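Local coordinates for probable ABC transporter extracellular-binding protein yckB (Bacillus subtilis, PDB 2IEE), which probably serves as the extracellular solute-binding component of an ABC transport system, in the family 3 group of bacterial binding proteins, at residues N162-A170 and A187-I196. Sequence-based numbering, arbitrary orientation.
Sequences NEQYLKDVA and ALAAFPDLNI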
ATOM      1  N   ASN A 162      14.719   0.334   8.821  1.00 38.31           N
ATOM      2  CA  ASN A 162      14.735   0.746   7.423  1.00 38.38           C
ATOM      3  C   ASN A 162      16.047   1.434   7.092  1.00 35.71           C
ATOM      4  O   ASN A 162      16.605   1.242   6.012  1.00 35.78           O
ATOM      5  CB  ASN A 162      13.574   1.703   7.136  1.00 40.84           C
ATOM      6  CG  ASN A 162      12.224   1.079   7.408  1.00 44.10           C
ATOM      7  OD1 ASN A 162      11.966   0.587   8.508  1.00 46.33           O
ATOM      8  ND2 ASN A 162      11.349   1.100   6.409  1.00 46.09           N
ATOM      9  N   GLU A 163      16.534   2.243   8.023  1.00 32.75           N
ATOM     10  CA  GLU A 163      17.784   2.956   7.820  1.00 31.77           C
ATOM     11  C   GLU A 163      18.938   1.972   7.685  1.00 30.05           C
ATOM     12  O   GLU A 163      19.848   2.172   6.876  1.00 29.56           O
ATOM     13  CB  GLU A 163      18.033   3.913   8.988  1.00 32.93           C
ATOM     14  CG  GLU A 163      19.438   4.497   9.044  1.00 33.49           C
ATOM     15  CD  GLU A 163      19.543   5.649  10.028  1.00 35.66           C
ATOM     16  OE1 GLU A 163      18.851   5.604  11.070  1.00 36.62           O
ATOM     17  OE2 GLU A 163      20.320   6.593   9.764  1.00 35.04           O
ATOM     18  N   GLN A 164      18.891   0.904   8.472  1.00 28.79           N
ATOM     19  CA  GLN A 164      19.938  -0.107   8.438  1.00 27.48           C
ATOM     20  C   GLN A 164      19.957  -0.819   7.088  1.00 24.96           C
ATOM     21  O   GLN A 164      21.011  -0.978   6.475  1.00 24.13           O
ATOM     22  CB  GLN A 164      19.722  -1.123   9.563  1.00 29.20           C
ATOM     23  CG  GLN A 164      20.869  -2.092   9.723  1.00 33.67           C
ATOM     24  CD  GLN A 164      22.192  -1.381   9.932  1.00 35.14           C
ATOM     25  OE1 GLN A 164      22.372  -0.658  10.912  1.00 38.84           O
ATOM     26  NE2 GLN A 164      23.124  -1.579   9.005  1.00 36.19           N
ATOM     27  N   TYR A 165      18.786  -1.245   6.629  1.00 23.18           N
ATOM     28  CA  TYR A 165      18.681  -1.924   5.346  1.00 22.31           C
ATOM     29  C   TYR A 165      19.273  -1.064   4.232  1.00 19.11           C
ATOM     30  O   TYR A 165      20.059  -1.535   3.416  1.00 17.70           O
ATOM     31  CB  TYR A 165      17.217  -2.213   5.010  1.00 24.06           C
ATOM     32  CG  TYR A 165      16.594  -3.363   5.768  1.00 27.35           C
ATOM     33  CD1 TYR A 165      17.045  -4.666   5.591  1.00 27.83           C
ATOM     34  CD2 TYR A 165      15.511  -3.154   6.617  1.00 30.66           C
ATOM     35  CE1 TYR A 165      16.429  -5.735   6.236  1.00 29.82           C
ATOM     36  CE2 TYR A 165      14.887  -4.217   7.271  1.00 31.73           C
ATOM     37  CZ  TYR A 165      15.351  -5.505   7.070  1.00 30.95           C
ATOM     38  OH  TYR A 165      14.719  -6.558   7.680  1.00 31.64           O
ATOM     39  N   LEU A 166      18.893   0.207   4.211  1.00 17.92           N
ATOM     40  CA  LEU A 166      19.359   1.125   3.181  1.00 17.25           C
ATOM     41  C   LEU A 166      20.871   1.367   3.214  1.00 16.86           C
ATOM     42  O   LEU A 166      21.516   1.391   2.166  1.00 16.16           O
ATOM     43  CB  LEU A 166      18.601   2.452   3.302  1.00 16.18           C
ATOM     44  CG  LEU A 166      17.075   2.336   3.157  1.00 19.61           C
ATOM     45  CD1 LEU A 166      16.420   3.641   3.591  1.00 17.17           C
ATOM     46  CD2 LEU A 166      16.704   2.003   1.707  1.00 19.15           C
ATOM     47  N   LYS A 167      21.436   1.535   4.406  1.00 17.21           N
ATOM     48  CA  LYS A 167      22.874   1.775   4.520  1.00 16.78           C
ATOM     49  C   LYS A 167      23.711   0.583   4.079  1.00 14.34           C
ATOM     50  O   LYS A 167      24.806   0.757   3.547  1.00 15.03           O
ATOM     51  CB  LYS A 167      23.253   2.159   5.955  1.00 18.84           C
ATOM     52  CG  LYS A 167      22.690   3.494   6.389  1.00 25.09           C
ATOM     53  CD  LYS A 167      23.339   3.982   7.671  1.00 31.62           C
ATOM     54  CE  LYS A 167      22.676   5.263   8.162  1.00 35.03           C
ATOM     55  NZ  LYS A 167      22.664   6.333   7.119  1.00 38.40           N
ATOM     56  N   ASP A 168      23.200  -0.624   4.300  1.00 15.20           N
ATOM     57  CA  ASP A 168      23.920  -1.827   3.905  1.00 13.86           C
ATOM     58  C   ASP A 168      23.977  -1.925   2.387  1.00 14.14           C
ATOM     59  O   ASP A 168      24.905  -2.508   1.824  1.00 14.16           O
ATOM     60  CB  ASP A 168      23.254  -3.076   4.499  1.00 16.68           C
ATOM     61  CG  ASP A 168      23.365  -3.127   6.015  1.00 17.22           C
ATOM     62  OD1 ASP A 168      24.385  -2.642   6.554  1.00 17.16           O
ATOM     63  OD2 ASP A 168      22.440  -3.653   6.665  1.00 19.37           O
ATOM     64  N   VAL A 169      22.971  -1.368   1.722  1.00 14.74           N
ATOM     65  CA  VAL A 169      22.969  -1.373   0.269  1.00 14.41           C
ATOM     66  C   VAL A 169      24.052  -0.383  -0.146  1.00 14.35           C
ATOM     67  O   VAL A 169      24.939  -0.706  -0.942  1.00 14.45           O
ATOM     68  CB  VAL A 169      21.629  -0.894  -0.314  1.00 13.80           C
ATOM     69  CG1 VAL A 169      21.776  -0.668  -1.821  1.00 11.69           C
ATOM     70  CG2 VAL A 169      20.545  -1.914  -0.040  1.00 11.78           C
ATOM     71  N   ALA A 170      23.969   0.819   0.416  1.00 14.10           N
ATOM     72  CA  ALA A 170      24.926   1.885   0.132  1.00 17.27           C
ATOM     73  C   ALA A 170      26.351   1.439   0.437  1.00 16.78           C
ATOM     74  O   ALA A 170      27.278   1.754  -0.296  1.00 18.11           O
ATOM     75  CB  ALA A 170      24.588   3.126   0.959  1.00 14.53           C
ATOM     76  N   ALA A 187      11.846   6.270   0.925  1.00 17.85           N
ATOM     77  CA  ALA A 187      13.152   5.878   1.444  1.00 18.08           C
ATOM     78  C   ALA A 187      14.200   6.867   0.944  1.00 17.44           C
ATOM     79  O   ALA A 187      15.013   7.372   1.719  1.00 19.06           O
ATOM     80  CB  ALA A 187      13.501   4.468   0.986  1.00 16.22           C
ATOM     81  N   LEU A 188      14.174   7.131  -0.359  1.00 17.96           N
ATOM     82  CA  LEU A 188      15.107   8.067  -0.985  1.00 18.91           C
ATOM     83  C   LEU A 188      14.923   9.475  -0.421  1.00 19.76           C
ATOM     84  O   LEU A 188      15.898  10.164  -0.115  1.00 20.03           O
ATOM     85  CB  LEU A 188      14.892   8.095  -2.503  1.00 17.22           C
ATOM     86  CG  LEU A 188      15.595   7.058  -3.386  1.00 18.28           C
ATOM     87  CD1 LEU A 188      15.530   5.683  -2.770  1.00 18.63           C
ATOM     88  CD2 LEU A 188      14.939   7.060  -4.752  1.00 17.41           C
ATOM     89  N   ALA A 189      13.670   9.898  -0.276  1.00 19.40           N
ATOM     90  CA  ALA A 189      13.380  11.225   0.249  1.00 21.25           C
ATOM     91  C   ALA A 189      13.892  11.381   1.674  1.00 21.24           C
ATOM     92  O   ALA A 189      14.316  12.464   2.069  1.00 21.19           O
ATOM     93  CB  ALA A 189      11.885  11.496   0.205  1.00 21.46           C
ATOM     94  N   ALA A 190      13.860  10.298   2.439  1.00 21.24           N
ATOM     95  CA  ALA A 190      14.311  10.345   3.824  1.00 22.62           C
ATOM     96  C   ALA A 190      15.832  10.412   3.941  1.00 23.94           C
ATOM     97  O   ALA A 190      16.361  11.109   4.811  1.00 25.03           O
ATOM     98  CB  ALA A 190      13.779   9.146   4.582  1.00 22.89           C
ATOM     99  N   PHE A 191      16.534   9.696   3.068  1.00 23.16           N
ATOM    100  CA  PHE A 191      17.995   9.689   3.099  1.00 23.84           C
ATOM    101  C   PHE A 191      18.563  10.089   1.742  1.00 24.26           C
ATOM    102  O   PHE A 191      19.194   9.277   1.062  1.00 24.68           O
ATOM    103  CB  PHE A 191      18.501   8.295   3.474  1.00 24.06           C
ATOM    104  CG  PHE A 191      17.867   7.737   4.715  1.00 23.73           C
ATOM    105  CD1 PHE A 191      16.635   7.092   4.656  1.00 23.34           C
ATOM    106  CD2 PHE A 191      18.498   7.865   5.949  1.00 23.24           C
ATOM    107  CE1 PHE A 191      16.038   6.578   5.809  1.00 23.90           C
ATOM    108  CE2 PHE A 191      17.916   7.358   7.109  1.00 23.06           C
ATOM    109  CZ  PHE A 191      16.684   6.713   7.039  1.00 24.38           C
ATOM    110  N   PRO A 192      18.371  11.360   1.348  1.00 24.47           N
ATOM    111  CA  PRO A 192      18.842  11.902   0.068  1.00 25.01           C
ATOM    112  C   PRO A 192      20.354  11.942  -0.150  1.00 25.30           C
ATOM    113  O   PRO A 192      20.816  12.174  -1.270  1.00 25.28           O
ATOM    114  CB  PRO A 192      18.216  13.294   0.042  1.00 25.82           C
ATOM    115  CG  PRO A 192      18.253  13.691   1.492  1.00 24.94           C
ATOM    116  CD  PRO A 192      17.799  12.428   2.194  1.00 23.60           C
ATOM    117  N   ASP A 193      21.120  11.694   0.905  1.00 24.68           N
ATOM    118  CA  ASP A 193      22.578  11.725   0.817  1.00 26.19           C
ATOM    119  C   ASP A 193      23.206  10.334   0.770  1.00 24.42           C
ATOM    120  O   ASP A 193      24.412  10.201   0.564  1.00 24.67           O
ATOM    121  CB  ASP A 193      23.133  12.476   2.022  1.00 29.31           C
ATOM    122  CG  ASP A 193      22.766  11.805   3.335  1.00 34.27           C
ATOM    123  OD1 ASP A 193      21.604  11.355   3.466  1.00 34.62           O
ATOM    124  OD2 ASP A 193      23.634  11.738   4.231  1.00 38.12           O
ATOM    125  N   LEU A 194      22.386   9.308   0.962  1.00 21.19           N
ATOM    126  CA  LEU A 194      22.861   7.927   0.977  1.00 19.80           C
ATOM    127  C   LEU A 194      23.094   7.410  -0.437  1.00 18.35           C
ATOM    128  O   LEU A 194      22.445   7.860  -1.384  1.00 17.10           O
ATOM    129  CB  LEU A 194      21.835   7.054   1.700  1.00 19.05           C
ATOM    130  CG  LEU A 194      22.318   5.978   2.670  1.00 20.81           C
ATOM    131  CD1 LEU A 194      23.400   6.534   3.606  1.00 21.85           C
ATOM    132  CD2 LEU A 194      21.128   5.479   3.470  1.00 19.76           C
ATOM    133  N   ASN A 195      24.023   6.471  -0.588  1.00 17.41           N
ATOM    134  CA  ASN A 195      24.313   5.916  -1.904  1.00 16.46           C
ATOM    135  C   ASN A 195      23.284   4.865  -2.303  1.00 16.25           C
ATOM    136  O   ASN A 195      23.599   3.684  -2.414  1.00 17.03           O
ATOM    137  CB  ASN A 195      25.719   5.313  -1.942  1.00 17.31           C
ATOM    138  CG  ASN A 195      26.026   4.642  -3.273  1.00 17.24           C
ATOM    139  OD1 ASN A 195      25.624   5.121  -4.333  1.00 19.18           O
ATOM    140  ND2 ASN A 195      26.753   3.536  -3.221  1.00 14.80           N
ATOM    141  N   ILE A 196      22.050   5.314  -2.508  1.00 15.20           N
ATOM    142  CA  ILE A 196      20.956   4.442  -2.910  1.00 16.44           C
ATOM    143  C   ILE A 196      20.061   5.188  -3.891  1.00 15.35           C
ATOM    144  O   ILE A 196      20.054   6.417  -3.942  1.00 15.93           O
ATOM    145  CB  ILE A 196      20.066   4.019  -1.711  1.00 17.83           C
ATOM    146  CG1 ILE A 196      19.391   5.254  -1.108  1.00 16.78           C
ATOM    147  CG2 ILE A 196      20.896   3.279  -0.673  1.00 16.76           C
ATOM    148  CD1 ILE A 196      18.389   4.940  -0.006  1.00 18.01           C
TER
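A170, with no more than a methyl to offer, takes the closest backbone approach of this contact: its CA lies 4.6 Å from the CA of N195 and makes a bent CA-H...O contact with the N195 carbonyl, A170 CA to N195 O 3.4 Å. N195 sits at the centre of an inverse gamma turn, and its CB meets A170 CB directly. With CG anti to the backbone N (chi1 176°), N195 swings its amide past that methyl, and ND2 makes a long, weak hydrogen bond to A170 O (3.5 Å). The other end of the same amide is held elsewhere, OD1 accepting from the backbone N of D119.

One turn back along helix 162-171, L166 fills the angle between the end of helix 181-190 and the loop that follows it. Its two methyls divide the work: CD1 comes obliquely to the F191 ring, 3.6 Å from F191 CD1, while CD2 packs on I196 CD1 at 3.8 Å. A187 touches both branches, and I115 of strand 108-116 joins the cluster from the sheet. L194 adds CD2 against L166 CB (3.9 Å) and CG against the A170 methyl.

E163 crosses the outer end of the F191 ring at about a right angle, its carboxylate plane turned 46° from the ring; OE2 reaches the ring edge near its plane. K167, bent at its last torsion (chi4 -55°), brings NZ within 3.5 Å of E163 OE2 in a salt bridge. It crosses L194 at about a right angle, CG on L194 CD2 and NZ 3.6 Å from L194 CD1.

The loop joining helix 181-190 to strand 197-214 is thus packed against helix 162-171 in one lobe of the two-lobed solute-binding protein fold, chiefly through apolar contacts; the ion pair lies within one helix, leaving a single weak hydrogen bond to bridge the segments.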